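Cyclase (Uncultured organism, PDB 5IBZ) belongs to the cyclase family and probably has arylformamidase activity. Local coordinates at residues B[164-169]-B[287-292]. Residues are numbered along the deposited sequence; the frame is centred on the assembly and turned at random.
Sequences IVRFKG and ELAKDC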
loop_
_atom_site.group_PDB
_atom_site.type_symbol
_atom_site.label_atom_id
_atom_site.label_comp_id
_atom_site.label_asym_id
_atom_site.label_seq_id
_atom_site.Cartn_x
_atom_site.Cartn_y
_atom_site.Cartn_z
ATOM N N ILE B 164 30.382 15.505 14.181
ATOM C CA ILE B 164 31.527 15.599 13.288
ATOM C C ILE B 164 31.489 16.916 12.508
ATOM O O ILE B 164 32.528 17.518 12.242
ATOM C CB ILE B 164 31.577 14.390 12.338
ATOM C CG1 ILE B 164 31.743 13.085 13.138
ATOM C CG2 ILE B 164 32.729 14.537 11.354
ATOM C CD1 ILE B 164 33.073 12.950 13.849
ATOM N N VAL B 165 30.288 17.385 12.170
ATOM C CA VAL B 165 30.136 18.673 11.486
ATOM C C VAL B 165 30.813 19.780 12.310
ATOM O O VAL B 165 31.633 20.546 11.782
ATOM C CB VAL B 165 28.633 18.996 11.218
ATOM C CG1 VAL B 165 28.439 20.424 10.771
ATOM C CG2 VAL B 165 28.061 18.035 10.166
ATOM N N ARG B 166 30.513 19.868 13.598
ATOM C CA ARG B 166 31.104 20.942 14.407
ATOM C C ARG B 166 32.598 20.711 14.645
ATOM O O ARG B 166 33.371 21.664 14.712
ATOM C CB ARG B 166 30.372 21.097 15.749
ATOM C CG ARG B 166 29.137 21.978 15.653
ATOM C CD ARG B 166 28.476 22.220 17.013
ATOM N NE ARG B 166 27.393 23.200 16.892
ATOM C CZ ARG B 166 26.152 22.914 16.496
ATOM N NH1 ARG B 166 25.803 21.650 16.207
ATOM N NH2 ARG B 166 25.245 23.889 16.399
ATOM N N PHE B 167 33.000 19.452 14.787
ATOM C CA PHE B 167 34.414 19.138 14.943
ATOM C C PHE B 167 35.226 19.648 13.736
ATOM O O PHE B 167 36.361 20.127 13.897
ATOM C CB PHE B 167 34.610 17.626 15.121
ATOM C CG PHE B 167 36.060 17.210 15.157
ATOM C CD1 PHE B 167 36.873 17.617 16.192
ATOM C CD2 PHE B 167 36.591 16.399 14.165
ATOM C CE1 PHE B 167 38.200 17.240 16.230
ATOM C CE2 PHE B 167 37.934 16.036 14.197
ATOM C CZ PHE B 167 38.715 16.446 15.240
ATOM N N LYS B 168 34.635 19.559 12.543
ATOM C CA LYS B 168 35.298 19.975 11.308
ATOM C C LYS B 168 34.970 21.426 10.926
ATOM O O LYS B 168 35.200 21.853 9.797
ATOM C CB LYS B 168 34.924 19.026 10.172
ATOM C CG LYS B 168 35.409 17.585 10.366
ATOM C CD LYS B 168 36.910 17.488 10.183
ATOM C CE LYS B 168 37.382 16.063 10.135
ATOM N NZ LYS B 168 38.845 16.009 9.784
ATOM N N GLY B 169 34.471 22.190 11.889
ATOM C CA GLY B 169 34.360 23.628 11.743
ATOM C C GLY B 169 33.008 24.135 11.299
ATOM O O GLY B 169 32.878 25.318 10.968
ATOM N N GLU B 287 18.830 19.724 16.010
ATOM C CA GLU B 287 18.438 20.386 17.266
ATOM C C GLU B 287 19.124 19.778 18.479
ATOM O O GLU B 287 19.493 20.497 19.417
ATOM C CB GLU B 287 16.920 20.352 17.449
ATOM C CG GLU B 287 16.226 21.487 16.697
ATOM C CD GLU B 287 16.504 21.469 15.201
ATOM O OE1 GLU B 287 17.249 22.361 14.719
ATOM O OE2 GLU B 287 15.975 20.571 14.504
ATOM N N LEU B 288 19.279 18.458 18.483
ATOM C CA LEU B 288 20.037 17.801 19.535
ATOM C C LEU B 288 21.452 18.352 19.586
ATOM O O LEU B 288 21.977 18.642 20.668
ATOM C CB LEU B 288 20.080 16.285 19.331
ATOM C CG LEU B 288 20.957 15.510 20.328
ATOM C CD1 LEU B 288 20.410 15.588 21.759
ATOM C CD2 LEU B 288 21.122 14.075 19.901
ATOM N N ALA B 289 22.082 18.500 18.425
ATOM C CA ALA B 289 23.468 18.941 18.395
ATOM C C ALA B 289 23.601 20.387 18.897
ATOM O O ALA B 289 24.557 20.717 19.609
ATOM C CB ALA B 289 24.046 18.800 17.006
ATOM N N LYS B 290 22.649 21.248 18.551
ATOM C CA LYS B 290 22.664 22.610 19.076
ATOM C C LYS B 290 22.559 22.606 20.594
ATOM O O LYS B 290 23.261 23.357 21.276
ATOM C CB LYS B 290 21.529 23.434 18.468
ATOM C CG LYS B 290 21.588 24.925 18.778
ATOM C CD LYS B 290 20.494 25.644 18.016
ATOM C CE LYS B 290 20.439 27.126 18.353
ATOM N NZ LYS B 290 21.793 27.748 18.400
ATOM N N ASP B 291 21.692 21.751 21.123
ATOM C CA ASP B 291 21.505 21.684 22.568
ATOM C C ASP B 291 22.780 21.187 23.244
ATOM O O ASP B 291 23.182 21.729 24.266
ATOM C CB ASP B 291 20.309 20.794 22.920
ATOM C CG ASP B 291 20.072 20.718 24.419
ATOM O OD1 ASP B 291 19.526 21.696 24.959
ATOM O OD2 ASP B 291 20.445 19.701 25.044
ATOM N N CYS B 292 23.403 20.149 22.688
ATOM C CA CYS B 292 24.644 19.617 23.270
ATOM C C CYS B 292 25.783 20.645 23.229
ATOM O O CYS B 292 26.612 20.696 24.139
ATOM C CB CYS B 292 25.067 18.336 22.558
ATOM S SG CYS B 292 23.922 16.941 22.785
#
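Arg-166 reaches Ala-289 with its CG anti to its own carbonyl carbon and beside the backbone N (chi1 -85°), and from CG to NE the chain runs straight out. Only at the last step does it turn: chi4 of 83° swings the guanidinium roughly crosswise to the chain, so that it meets helix 286-295 with NH1 and NH2. NH1 comes up against the methyl of Ala-289, 3.4 Å from NH1 to CB. The carbonyl O of Ala-289 sits over one face of the guanidinium, 4.1 Å from CZ of Arg-166. NH2 passes 3.9 Å from CA of Lys-290, obliquely to the group, and brushes the start of that side chain.

The nearest CA atoms of the two segments, those of Arg-166 and Ala-289, are 8.8 Å apart, and the long arginine side chain bridges this distance. Ala-289 is buried, its methyl also touching Leu-161 and Asp-163 of strand 158-163 and Arg-203 of strand 199-203. Val-165, on the other helix, touches Arg-203 as well. Helix 164-167 follows directly on strand 158-163 and ends in a Schellman motif, with Gly-169 at positive phi as C-prime and its N bonded to Arg-166 O, 3.1 Å away.

No hydrogen bond joins the two segments. The charge of Arg-166 is met instead by Asp-163, whose OD2 forms a salt bridge with NH1. That carboxylate probably offsets the repulsion from the nearby Arg-203 and from Lys-290, whose NZ stands 5.6 Å from NH2 of Arg-166. What crosses between the helices is therefore mainly van der Waals contact, made by a cation whose ionic partner is the last residue of the strand that leads into its own helix.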